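Local structure of kallikrein-10 (Homo sapiens, 5LPE) at residues 18-24 with 49-55; 31-35 with 111-116; 73-77 with 223-227; 122-127 with 152-156; 130-136 with 183-187. The protein is a secreted, zymogen-like serine protease of the kallikrein family that is inhibited by zinc and has a tumour-suppressor role in breast and prostate cancer. All blocks are in the same frame, centred on the assembly; numbering follows the deposited sequence.

The five contacts illustrate how a two-barrel serine protease is assembled. Interactions 1, 2 and 3 involve strands of the first barrel, whereas interactions 4 and 5 share strand 126-131 of the second. Interactions 1 and 2 touch where Val-19 packs on Gly-31, and interactions 2 and 3 where Leu-116 meets Met-224. Interaction 5 joins interaction 1 across the barrels through Trp-132 and Gln-18, their centres about 15 Å apart. It also holds Ser-187, by similarity the charge-relay serine. Zinc is bound by His-44, Asp-92 and Asp-95; the side chain of Tyr-223 in interaction 3 lies about 7 Å from that of Asp-95. Interaction 4 sits away from these sites.

Interaction 1 (18-24 with 49-55); sequences QVSLFNG and PLWARVG
Residues 18-23 and 51-54 pair as antiparallel strands, their axes approaching to 4.6 Å with directions 150° apart. They are the first and last strands in the order across the first six-stranded barrel of the trypsin fold, so their pairing closes it. Ser-20 with Arg-53 and Phe-22 with Trp-51 are hydrogen-bonded pairs, as in the bond from Phe-22 N to Trp-51 O (2.7 Å); Val-19 with Val-54 and Leu-21 with Ala-52 are the non-hydrogen-bonded ones.

The latter four side chains share one face of the sheet. Val-19 and Val-54 lie side by side there, pointing the same way, with CG2 of the first 3.7 Å from CG1 of the second. Leu-21 sets CD2 against Ala-52 CB at 3.6 Å, and Leu-99 of strand 97-101 packs on Leu-21.

The other face carries the aromatic pair. The rings of Phe-22 and Trp-51 form an offset stack, the phenyl and the six-membered ring of the indole having centroids 4.7 Å apart and planes at 24°. Phe-22 CB adds a CH-pi contact over the pyrrole part of the same indole. Trp-51 holds CG between its backbone N and carbonyl carbon (chi1 57°), a torsion that folds the indole back across the neighbouring strand.

Two side-chain nitrogens add bonds at the Asn-23 end of the pairing. Asn-23 ND2 donates to Pro-49 O at 2.6 Å, in the plane of its amide, and Trp-51 NE1 donates, in its ring plane, to Gly-24 O just past the end of strand 18-23, at 2.7 Å.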
# COMPACT_ATOMS: atom_id res chain seq x y z
N GLN A 18 6.34 2.17 -6.57
CA GLN A 18 5.44 1.04 -6.75
C GLN A 18 6.22 -0.27 -6.83
O GLN A 18 7.22 -0.37 -7.54
CB GLN A 18 4.60 1.22 -8.02
CG GLN A 18 3.33 0.42 -8.05
CD GLN A 18 2.29 0.92 -7.06
OE1 GLN A 18 2.51 1.92 -6.36
NE2 GLN A 18 1.12 0.25 -7.02
N VAL A 19 5.74 -1.29 -6.11
CA VAL A 19 6.41 -2.58 -6.00
C VAL A 19 5.38 -3.68 -6.17
O VAL A 19 4.33 -3.66 -5.51
CB VAL A 19 7.14 -2.76 -4.65
CG1 VAL A 19 7.73 -4.16 -4.55
CG2 VAL A 19 8.24 -1.71 -4.47
N SER A 20 5.67 -4.65 -7.04
CA SER A 20 4.87 -5.86 -7.17
C SER A 20 5.60 -7.01 -6.49
O SER A 20 6.80 -7.21 -6.71
CB SER A 20 4.61 -6.20 -8.64
OG SER A 20 5.75 -5.93 -9.43
N LEU A 21 4.88 -7.75 -5.65
CA LEU A 21 5.44 -8.85 -4.89
C LEU A 21 4.91 -10.16 -5.45
O LEU A 21 3.70 -10.31 -5.65
CB LEU A 21 5.09 -8.74 -3.40
CG LEU A 21 5.77 -7.62 -2.63
CD1 LEU A 21 5.12 -7.41 -1.29
CD2 LEU A 21 7.24 -7.95 -2.45
N PHE A 22 5.81 -11.09 -5.71
CA PHE A 22 5.42 -12.38 -6.26
C PHE A 22 5.78 -13.49 -5.29
O PHE A 22 6.84 -13.45 -4.65
CB PHE A 22 6.08 -12.63 -7.60
CG PHE A 22 5.61 -11.71 -8.67
CD1 PHE A 22 6.21 -10.49 -8.87
CD2 PHE A 22 4.56 -12.07 -9.49
CE1 PHE A 22 5.77 -9.63 -9.86
CE2 PHE A 22 4.11 -11.22 -10.48
CZ PHE A 22 4.72 -10.00 -10.66
N ASN A 23 4.87 -14.46 -5.16
CA ASN A 23 5.14 -15.77 -4.56
C ASN A 23 5.19 -16.80 -5.69
O ASN A 23 4.33 -16.79 -6.57
CB ASN A 23 4.08 -16.13 -3.52
CG ASN A 23 4.26 -17.54 -2.96
OD1 ASN A 23 3.44 -18.43 -3.19
ND2 ASN A 23 5.36 -17.75 -2.22
N GLY A 24 6.19 -17.67 -5.65
CA GLY A 24 6.44 -18.53 -6.79
C GLY A 24 6.61 -17.68 -8.03
O GLY A 24 7.37 -16.70 -8.04
N PRO A 49 7.51 -17.56 0.87
CA PRO A 49 8.48 -16.51 0.53
C PRO A 49 8.04 -15.62 -0.61
O PRO A 49 7.22 -16.06 -1.43
CB PRO A 49 9.72 -17.31 0.12
CG PRO A 49 9.21 -18.65 -0.25
CD PRO A 49 8.06 -18.91 0.64
N LEU A 50 8.60 -14.41 -0.68
CA LEU A 50 8.21 -13.41 -1.67
C LEU A 50 9.43 -12.89 -2.41
O LEU A 50 10.57 -13.04 -1.97
CB LEU A 50 7.48 -12.24 -1.01
CG LEU A 50 6.07 -12.47 -0.49
CD1 LEU A 50 5.45 -11.16 -0.05
CD2 LEU A 50 5.21 -13.15 -1.54
N TRP A 51 9.16 -12.25 -3.55
CA TRP A 51 10.20 -11.50 -4.26
C TRP A 51 9.56 -10.30 -4.94
O TRP A 51 8.40 -10.34 -5.36
CB TRP A 51 10.96 -12.39 -5.25
CG TRP A 51 10.13 -13.09 -6.30
CD1 TRP A 51 9.45 -14.27 -6.16
CD2 TRP A 51 9.93 -12.67 -7.66
NE1 TRP A 51 8.83 -14.60 -7.34
CE2 TRP A 51 9.11 -13.64 -8.28
CE3 TRP A 51 10.36 -11.57 -8.42
CZ2 TRP A 51 8.70 -13.54 -9.62
CZ3 TRP A 51 9.95 -11.48 -9.75
CH2 TRP A 51 9.13 -12.46 -10.33
N ALA A 52 10.35 -9.23 -5.07
CA ALA A 52 9.85 -7.89 -5.34
C ALA A 52 10.38 -7.37 -6.67
O ALA A 52 11.59 -7.26 -6.86
CB ALA A 52 10.25 -6.94 -4.22
N ARG A 53 9.46 -7.04 -7.58
CA ARG A 53 9.78 -6.30 -8.80
C ARG A 53 9.53 -4.82 -8.54
O ARG A 53 8.39 -4.43 -8.25
CB ARG A 53 8.94 -6.78 -9.98
CG ARG A 53 9.55 -6.36 -11.32
CD ARG A 53 8.74 -6.79 -12.53
NE ARG A 53 8.27 -5.62 -13.28
CZ ARG A 53 7.05 -5.12 -13.19
NH1 ARG A 53 6.71 -4.05 -13.90
NH2 ARG A 53 6.15 -5.69 -12.39
N VAL A 54 10.56 -4.00 -8.66
CA VAL A 54 10.46 -2.59 -8.30
C VAL A 54 10.55 -1.73 -9.55
O VAL A 54 11.16 -2.11 -10.55
CB VAL A 54 11.52 -2.18 -7.27
CG1 VAL A 54 11.35 -2.97 -5.99
CG2 VAL A 54 12.91 -2.37 -7.83
N GLY A 55 9.90 -0.58 -9.51
CA GLY A 55 10.05 0.43 -10.55
C GLY A 55 9.08 0.47 -11.71
O GLY A 55 8.67 -0.55 -12.28

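Interaction 2 (31-35 with 111-116); sequences GVLVD and VRALQL
A classic beta bulge, formed by Val-34 and Asp-35 opposite Trp-38, marks the corner where strand 26-35 meets the connection between the two barrels; Val-34 and Leu-33 both touch that connection, residues 111-116. The connection has no regular secondary structure here and passes almost perpendicular to the strand, the two directions being 88° apart. One hydrogen bond joins them: Leu-114 N donates to Leu-33 O over 2.8 Å, approaching almost in line with the carbonyl bond.

Side chains pack around this link. Val-32 reaches the connection with CG1, which lies 3.6 Å from Leu-114 CD1, the two side chains crossing obliquely. Leu-197 of the second barrel packs on both of them, so the pair belongs to the apolar seam between the barrels. Leu-33 turns toward the start of the connection: its CG stands anti to the backbone N (chi1 -168°), and the CD2 branch rests 3.9 Å from Val-111 CG1 and beside Arg-112 O. Ala-113 contributes its methyl, CB lying 3.7 Å from Val-34 C and so against the backbone of the bulge itself. At the far end Val-34 CG1 meets Leu-116 CD2 at 3.9 Å. Leu-116 in turn packs on Met-224 and Asn-228 of helix 224-230.

A connecting chain laid across a barrel strand in this way, with Leu-114 turned to the seam between the barrels and Leu-116 to helix 224-230, belongs to the two-barrel fold of trypsin-like proteases.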
# COMPACT_ATOMS: atom_id res chain seq x y z
N GLY A 31 3.19 -3.31 -2.80
CA GLY A 31 4.00 -2.84 -1.69
C GLY A 31 4.64 -1.53 -2.07
O GLY A 31 4.58 -1.10 -3.23
N VAL A 32 5.25 -0.88 -1.10
CA VAL A 32 5.90 0.39 -1.37
C VAL A 32 7.37 0.30 -1.00
O VAL A 32 7.75 -0.34 -0.02
CB VAL A 32 5.25 1.55 -0.61
CG1 VAL A 32 5.44 2.83 -1.38
CG2 VAL A 32 3.82 1.25 -0.41
N LEU A 33 8.18 1.01 -1.75
CA LEU A 33 9.60 1.13 -1.44
C LEU A 33 9.74 2.30 -0.48
O LEU A 33 9.54 3.45 -0.86
CB LEU A 33 10.41 1.36 -2.71
CG LEU A 33 11.91 1.20 -2.56
CD1 LEU A 33 12.21 -0.27 -2.43
CD2 LEU A 33 12.63 1.80 -3.74
N VAL A 34 10.03 1.99 0.78
CA VAL A 34 10.22 3.01 1.78
C VAL A 34 11.69 3.25 2.08
O VAL A 34 12.02 4.17 2.85
CB VAL A 34 9.44 2.62 3.06
CG1 VAL A 34 7.96 2.52 2.72
CG2 VAL A 34 9.91 1.25 3.57
N ASP A 35 12.57 2.44 1.51
CA ASP A 35 14.01 2.52 1.68
C ASP A 35 14.62 1.71 0.56
O ASP A 35 13.97 0.83 -0.00
CB ASP A 35 14.42 1.98 3.05
CG ASP A 35 15.90 2.03 3.26
OD1 ASP A 35 16.40 3.13 3.49
OD2 ASP A 35 16.56 0.97 3.17
N VAL A 111 13.29 4.45 -10.09
CA VAL A 111 12.95 3.79 -8.86
C VAL A 111 13.42 4.60 -7.69
O VAL A 111 14.57 4.77 -7.54
CB VAL A 111 13.67 2.44 -8.81
CG1 VAL A 111 13.47 1.74 -7.50
CG2 VAL A 111 13.18 1.54 -9.90
N ARG A 112 12.57 5.07 -6.83
CA ARG A 112 12.93 5.81 -5.62
C ARG A 112 12.07 5.34 -4.46
O ARG A 112 10.94 4.88 -4.64
CB ARG A 112 12.74 7.33 -5.76
CG ARG A 112 13.55 8.06 -6.79
CD ARG A 112 12.69 8.95 -7.68
NE ARG A 112 11.70 9.73 -6.94
CZ ARG A 112 10.84 10.58 -7.50
NH1 ARG A 112 10.83 10.77 -8.82
NH2 ARG A 112 9.97 11.25 -6.75
N ALA A 113 12.56 5.54 -3.26
CA ALA A 113 11.68 5.36 -2.12
C ALA A 113 10.60 6.46 -2.11
O ALA A 113 10.75 7.54 -2.69
CB ALA A 113 12.46 5.35 -0.81
N LEU A 114 9.49 6.15 -1.43
CA LEU A 114 8.40 7.08 -1.13
C LEU A 114 8.60 7.67 0.27
O LEU A 114 8.72 6.92 1.25
CB LEU A 114 7.04 6.38 -1.23
CG LEU A 114 5.75 7.04 -1.74
CD1 LEU A 114 4.56 6.31 -1.14
CD2 LEU A 114 5.67 8.56 -1.57
N GLN A 115 8.67 9.00 0.35
CA GLN A 115 8.78 9.66 1.64
C GLN A 115 7.68 9.15 2.57
O GLN A 115 6.51 9.10 2.20
CB GLN A 115 8.67 11.17 1.44
CG GLN A 115 8.91 12.01 2.68
CD GLN A 115 8.67 13.48 2.42
OE1 GLN A 115 9.36 14.34 2.97
NE2 GLN A 115 7.66 13.78 1.60
N LEU A 116 8.08 8.74 3.78
CA LEU A 116 7.17 8.33 4.83
C LEU A 116 6.40 9.52 5.41
O LEU A 116 6.85 10.67 5.31
CB LEU A 116 7.97 7.62 5.92
CG LEU A 116 8.53 6.26 5.52
CD1 LEU A 116 9.67 5.87 6.44
CD2 LEU A 116 7.40 5.24 5.49

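Interaction 3 (73-77 with 223-227); sequences SVVHP and YMSWI
His-76, just beyond the end of strand 66-75, faces Trp-226 in the first turn of helix 224-230, their CA atoms 7.9 Å apart. Between them and Tyr-223, at the N-cap position of that helix, the rings form an aromatic cluster of two successive T-shaped (edge-to-face) steps. Tyr-223 turns its CD2-CE2 edge to one face of the imidazole, centroids 5.1 Å apart and planes at 83°. The imidazole directs its own edge at the indole face, with His-76 CD2 3.4 Å from Trp-226 CD2. His-76 keeps CG anti to its backbone N (chi1 -165°), which carries the ring over the indole while its CA also sits above the six-membered part.

Pro-77 CD lies 3.6 Å from Trp-226 NE1, and Val-74 CG1 is 3.8 Å from CZ2 of the same indole, whose edge also meets Val-74 O. With a serine in place of Trp-226, His-76 would probably lose the surface under its edge, leaving a gap between strand and helix.

Tyr-223 OH and His-76 ND1 are bonded outside the contact, to His-94 ND1 and Lys-78 N; between strand and helix the rings meet through edges and faces, by dispersion and weak electrostatics.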
# COMPACT_ATOMS: atom_id res chain seq x y z
N SER A 73 11.50 -10.59 6.73
CA SER A 73 10.11 -10.18 6.65
C SER A 73 9.60 -9.97 8.06
O SER A 73 9.32 -10.94 8.77
CB SER A 73 9.28 -11.23 5.94
OG SER A 73 9.34 -12.41 6.72
N VAL A 74 9.41 -8.72 8.44
CA VAL A 74 9.06 -8.37 9.81
C VAL A 74 7.59 -7.98 9.82
O VAL A 74 7.19 -6.93 9.30
CB VAL A 74 9.96 -7.27 10.37
CG1 VAL A 74 9.58 -6.94 11.80
CG2 VAL A 74 11.41 -7.72 10.30
N VAL A 75 6.78 -8.85 10.38
CA VAL A 75 5.37 -8.57 10.55
C VAL A 75 5.22 -7.75 11.82
O VAL A 75 5.96 -7.94 12.78
CB VAL A 75 4.58 -9.88 10.60
CG1 VAL A 75 3.17 -9.64 11.07
CG2 VAL A 75 4.59 -10.54 9.23
N HIS A 76 4.29 -6.79 11.81
CA HIS A 76 4.09 -5.99 13.00
C HIS A 76 3.80 -6.90 14.19
O HIS A 76 3.07 -7.89 14.05
CB HIS A 76 2.94 -4.99 12.82
CG HIS A 76 2.92 -3.92 13.85
ND1 HIS A 76 2.14 -3.98 14.99
CD2 HIS A 76 3.62 -2.76 13.95
CE1 HIS A 76 2.35 -2.91 15.73
NE2 HIS A 76 3.25 -2.15 15.12
N PRO A 77 4.39 -6.63 15.36
CA PRO A 77 4.19 -7.52 16.51
C PRO A 77 2.74 -7.65 16.94
O PRO A 77 2.31 -8.74 17.35
CB PRO A 77 5.06 -6.88 17.60
CG PRO A 77 5.27 -5.45 17.15
CD PRO A 77 5.34 -5.54 15.67
N TYR A 223 2.37 4.32 12.72
CA TYR A 223 3.34 3.24 12.80
C TYR A 223 4.80 3.68 12.67
O TYR A 223 5.69 2.82 12.58
CB TYR A 223 2.96 2.16 11.77
CG TYR A 223 1.67 1.47 12.19
CD1 TYR A 223 0.44 2.00 11.85
CD2 TYR A 223 1.69 0.33 12.99
CE1 TYR A 223 -0.73 1.40 12.25
CE2 TYR A 223 0.50 -0.29 13.39
CZ TYR A 223 -0.71 0.25 13.02
OH TYR A 223 -1.90 -0.31 13.40
N MET A 224 5.07 4.98 12.62
CA MET A 224 6.42 5.45 12.29
C MET A 224 7.47 4.95 13.28
O MET A 224 8.61 4.67 12.89
CB MET A 224 6.44 6.97 12.20
CG MET A 224 5.69 7.48 10.99
SD MET A 224 6.19 6.49 9.60
CE MET A 224 7.87 7.09 9.37
N SER A 225 7.12 4.86 14.57
CA SER A 225 8.07 4.36 15.55
C SER A 225 8.60 2.99 15.15
O SER A 225 9.81 2.76 15.12
CB SER A 225 7.43 4.29 16.94
OG SER A 225 7.20 5.59 17.45
N TRP A 226 7.69 2.06 14.85
CA TRP A 226 8.09 0.71 14.46
C TRP A 226 8.80 0.70 13.11
O TRP A 226 9.84 0.07 12.98
CB TRP A 226 6.86 -0.21 14.45
CG TRP A 226 7.12 -1.58 13.93
CD1 TRP A 226 7.77 -2.59 14.57
CD2 TRP A 226 6.71 -2.11 12.66
NE1 TRP A 226 7.81 -3.71 13.77
CE2 TRP A 226 7.16 -3.44 12.59
CE3 TRP A 226 6.02 -1.58 11.57
CZ2 TRP A 226 6.94 -4.25 11.48
CZ3 TRP A 226 5.80 -2.39 10.47
CH2 TRP A 226 6.27 -3.71 10.44
N ILE A 227 8.26 1.41 12.11
CA ILE A 227 8.81 1.33 10.75
C ILE A 227 10.25 1.81 10.72
O ILE A 227 11.11 1.21 10.07
CB ILE A 227 7.93 2.12 9.76
CG1 ILE A 227 6.57 1.47 9.62
CG2 ILE A 227 8.61 2.19 8.39
CD1 ILE A 227 5.75 2.10 8.54

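Interaction 4 (122-127 with 152-156); sequences QPGDQC and TILSP
Ile-153 is the apolar centre of this contact, its CG1 3.6 Å from the sulfur of Cys-127 and its CD1 beside the same atom. The sulfur is half of the disulfide to Cys-193, and Leu-191 of strand 190-193 packs on both Cys-127 and Ile-153. The setting is one end of the second barrel of the trypsin fold, where antiparallel strands 126-131 and 147-153 begin and end and a type II beta turn, Gln-122 to Asp-125, leads into the first of them. Ile-153 holds CG1 anti to its carbonyl carbon (chi1 -56°); this branch serves the cystine, while CG2 faces the turn and lies 3.7 Å from Pro-123 CA.

Outward from there, Pro-123 spreads its ring over the chain that follows the strand. Its CG is 3.7 Å from Ser-155 CB and similarly close to Leu-154 O, so this exposed proline carries the contact along the loop.

The backbone of Ile-153 is gripped from both of its polar ends. Its N donates to Asp-125 O at 3.2 Å, and its O accepts from Gly-124 N at 2.8 Å, the donor tilted 27° from the carbonyl plane of Ile-153. Gly-124 occupies the third position of the turn with a phi of 101°, where a side chain would be jammed against the preceding carbonyl. Beyond these bonds Gln-126 and Thr-152 form a non-hydrogen-bonded pair, their side chains on one face of the sheet.

The turn is tied across its own mouth as well: Asp-125 N donates to Gln-122 O, and in a weak return bond Gln-122 N reaches Asp-125 OD2 at 3.2 Å.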
# COMPACT_ATOMS: atom_id res chain seq x y z
N GLN A 122 -5.76 14.28 7.02
CA GLN A 122 -7.06 14.51 7.62
C GLN A 122 -8.19 14.13 6.67
O GLN A 122 -8.02 14.14 5.45
CB GLN A 122 -7.20 15.97 8.04
CG GLN A 122 -6.07 16.43 8.96
CD GLN A 122 -6.00 15.64 10.26
OE1 GLN A 122 -7.02 15.22 10.82
NE2 GLN A 122 -4.78 15.46 10.77
N PRO A 123 -9.36 13.80 7.22
CA PRO A 123 -10.55 13.63 6.38
C PRO A 123 -10.76 14.84 5.49
O PRO A 123 -10.62 15.99 5.91
CB PRO A 123 -11.68 13.46 7.40
CG PRO A 123 -11.02 12.88 8.60
CD PRO A 123 -9.62 13.47 8.63
N GLY A 124 -11.08 14.58 4.23
CA GLY A 124 -11.27 15.61 3.24
C GLY A 124 -10.10 15.81 2.31
O GLY A 124 -10.26 16.49 1.29
N ASP A 125 -8.94 15.22 2.62
CA ASP A 125 -7.77 15.40 1.78
C ASP A 125 -7.94 14.59 0.51
O ASP A 125 -8.54 13.51 0.53
CB ASP A 125 -6.50 14.94 2.51
CG ASP A 125 -6.16 15.80 3.70
OD1 ASP A 125 -7.00 16.61 4.12
OD2 ASP A 125 -5.03 15.66 4.22
N GLN A 126 -7.38 15.10 -0.56
CA GLN A 126 -7.40 14.40 -1.81
C GLN A 126 -6.10 13.59 -1.95
O GLN A 126 -5.05 14.11 -1.96
CB GLN A 126 -7.68 15.36 -2.94
CG GLN A 126 -9.16 15.60 -3.13
CD GLN A 126 -9.57 15.73 -4.57
OE1 GLN A 126 -10.19 14.86 -5.15
NE2 GLN A 126 -9.21 16.81 -5.15
N CYS A 127 -6.21 12.29 -2.04
CA CYS A 127 -5.08 11.38 -2.09
C CYS A 127 -5.17 10.59 -3.38
O CYS A 127 -6.06 10.81 -4.20
CB CYS A 127 -5.07 10.49 -0.85
SG CYS A 127 -5.05 11.41 0.73
N THR A 152 -10.67 10.22 -1.50
CA THR A 152 -11.01 11.20 -0.48
C THR A 152 -10.95 10.54 0.88
O THR A 152 -11.66 9.57 1.13
CB THR A 152 -12.40 11.80 -0.72
OG1 THR A 152 -12.44 12.38 -2.04
CG2 THR A 152 -12.73 12.84 0.33
N ILE A 153 -10.10 11.06 1.76
CA ILE A 153 -10.07 10.51 3.11
C ILE A 153 -11.43 10.78 3.75
O ILE A 153 -11.92 11.91 3.76
CB ILE A 153 -8.94 11.13 3.95
CG1 ILE A 153 -7.57 10.95 3.28
CG2 ILE A 153 -8.94 10.52 5.35
CD1 ILE A 153 -7.12 9.53 3.17
N LEU A 154 -12.06 9.73 4.24
CA LEU A 154 -13.28 9.86 5.00
C LEU A 154 -12.94 9.86 6.48
O LEU A 154 -11.79 9.65 6.88
CB LEU A 154 -14.25 8.72 4.67
CG LEU A 154 -14.58 8.56 3.19
CD1 LEU A 154 -15.61 7.45 3.02
CD2 LEU A 154 -15.07 9.88 2.60
N SER A 155 -13.93 9.98 7.29
CA SER A 155 -13.50 10.07 8.66
C SER A 155 -13.79 8.77 9.39
O SER A 155 -14.69 8.03 8.99
CB SER A 155 -14.22 11.22 9.35
OG SER A 155 -15.56 11.26 8.90
N PRO A 156 -13.04 8.46 10.47
CA PRO A 156 -13.17 7.14 11.11
C PRO A 156 -14.51 6.99 11.81
O PRO A 156 -14.60 6.53 12.95
CB PRO A 156 -12.02 7.13 12.13
CG PRO A 156 -11.67 8.60 12.36
CD PRO A 156 -11.94 9.25 11.06

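Interaction 5 (130-136 with 183-187); sequences AGWGTTA and CQSDS
Asp-186 reaches from the loop before Ser-187 into the backbone of residues 131-134, starting with CB, which lies 3.6 Å from Thr-134 OG1. CG stands anti to the carbonyl carbon (chi1 -55°), and this swings the carboxylate between the threonine and the backbone of Trp-132. At the tip the two oxygens have different donors. OD1 accepts the hydroxyl of Thr-134, OG1 to OD1 2.7 Å, through its anti lone pair; OD2 uses its syn lone pair for Trp-132 N, 3.2 Å away and nearly straight at 165°. OD2 also lies 3.4 Å from Gly-131 CA and 3.6 Å from Trp-132 CE3, with the ring and carboxylate planes 42° apart.

In active trypsin-like proteases the aspartate directly before the catalytic serine pairs with the new N-terminal ammonium group. Here Thr-134 and Trp-132 donate to it instead, which is consistent with a zymogen-like state. Ser-187, the charge-relay serine by similarity, is hydrogen-bonded to His-44. A leucine in place of Asp-186 accepts no hydrogen bond and is likely to leave the Thr-134 hydroxyl and Trp-132 N without their mates.

Backbone contacts run alongside. Gly-131 CA sits 3.4 Å from Gln-184 O, where a side chain on the glycine would collide, and Gly-133 N makes a weak bond to the same oxygen. At the other end Thr-135 CG2 rests 3.9 Å from the sulfur of Cys-183, which is disulfide-bonded to Cys-208.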
# COMPACT_ATOMS: atom_id res chain seq x y z
N ALA A 130 -2.60 4.03 -6.93
CA ALA A 130 -2.20 3.49 -8.22
C ALA A 130 -2.29 1.97 -8.17
O ALA A 130 -1.88 1.35 -7.19
CB ALA A 130 -0.79 3.94 -8.57
N GLY A 131 -2.80 1.36 -9.23
CA GLY A 131 -2.98 -0.08 -9.21
C GLY A 131 -2.91 -0.68 -10.59
O GLY A 131 -3.22 -0.03 -11.60
N TRP A 132 -2.51 -1.95 -10.64
CA TRP A 132 -2.33 -2.67 -11.89
C TRP A 132 -3.59 -3.34 -12.40
O TRP A 132 -3.67 -3.68 -13.58
CB TRP A 132 -1.25 -3.73 -11.73
CG TRP A 132 0.16 -3.23 -11.80
CD1 TRP A 132 0.79 -2.73 -12.89
CD2 TRP A 132 1.13 -3.25 -10.75
NE1 TRP A 132 2.09 -2.41 -12.59
CE2 TRP A 132 2.33 -2.72 -11.27
CE3 TRP A 132 1.10 -3.65 -9.41
CZ2 TRP A 132 3.48 -2.58 -10.51
CZ3 TRP A 132 2.24 -3.50 -8.65
CH2 TRP A 132 3.42 -2.97 -9.20
N GLY A 133 -4.59 -3.54 -11.54
CA GLY A 133 -5.80 -4.22 -11.95
C GLY A 133 -5.95 -5.65 -11.47
O GLY A 133 -6.98 -6.26 -11.74
N THR A 134 -4.97 -6.19 -10.76
CA THR A 134 -5.18 -7.46 -10.07
C THR A 134 -6.33 -7.29 -9.08
O THR A 134 -6.65 -6.16 -8.66
CB THR A 134 -3.91 -7.89 -9.34
OG1 THR A 134 -3.80 -7.18 -8.10
CG2 THR A 134 -2.68 -7.59 -10.18
N THR A 135 -6.95 -8.41 -8.68
CA THR A 135 -8.30 -8.43 -8.10
C THR A 135 -9.38 -8.14 -9.15
O THR A 135 -10.41 -7.55 -8.85
CB THR A 135 -8.45 -7.43 -6.93
OG1 THR A 135 -7.27 -7.45 -6.11
CG2 THR A 135 -9.64 -7.73 -6.06
N ALA A 136 -9.13 -8.54 -10.39
CA ALA A 136 -10.14 -8.56 -11.44
C ALA A 136 -9.56 -9.27 -12.64
O ALA A 136 -8.35 -9.20 -12.86
CB ALA A 136 -10.59 -7.16 -11.82
N CYS A 183 -11.82 -2.42 -7.66
CA CYS A 183 -10.97 -3.58 -7.82
C CYS A 183 -9.76 -3.30 -8.68
O CYS A 183 -8.98 -4.22 -8.95
CB CYS A 183 -11.78 -4.75 -8.37
SG CYS A 183 -12.69 -5.57 -7.05
N GLN A 184 -9.57 -2.06 -9.12
CA GLN A 184 -8.32 -1.76 -9.81
C GLN A 184 -7.12 -1.63 -8.88
O GLN A 184 -5.99 -1.66 -9.37
CB GLN A 184 -8.47 -0.51 -10.66
CG GLN A 184 -8.83 -0.88 -12.09
CD GLN A 184 -8.18 0.03 -13.10
OE1 GLN A 184 -8.77 1.04 -13.51
NE2 GLN A 184 -6.96 -0.30 -13.49
N SER A 185 -7.32 -1.51 -7.56
CA SER A 185 -6.18 -1.56 -6.64
C SER A 185 -5.72 -3.01 -6.48
O SER A 185 -6.32 -3.93 -7.04
CB SER A 185 -6.57 -0.96 -5.29
OG SER A 185 -7.46 -1.84 -4.63
N ASP A 186 -4.65 -3.21 -5.74
CA ASP A 186 -4.11 -4.50 -5.55
C ASP A 186 -4.29 -4.95 -4.12
O ASP A 186 -5.39 -5.15 -3.70
CB ASP A 186 -2.68 -4.46 -6.01
CG ASP A 186 -2.53 -3.97 -7.44
OD1 ASP A 186 -3.01 -4.61 -8.35
OD2 ASP A 186 -1.94 -2.94 -7.69
N SER A 187 -3.25 -5.13 -3.35
CA SER A 187 -3.38 -5.56 -1.96
C SER A 187 -2.01 -5.24 -1.51
O SER A 187 -1.08 -5.69 -2.10
CB SER A 187 -3.67 -7.05 -1.89
OG SER A 187 -3.75 -7.54 -0.57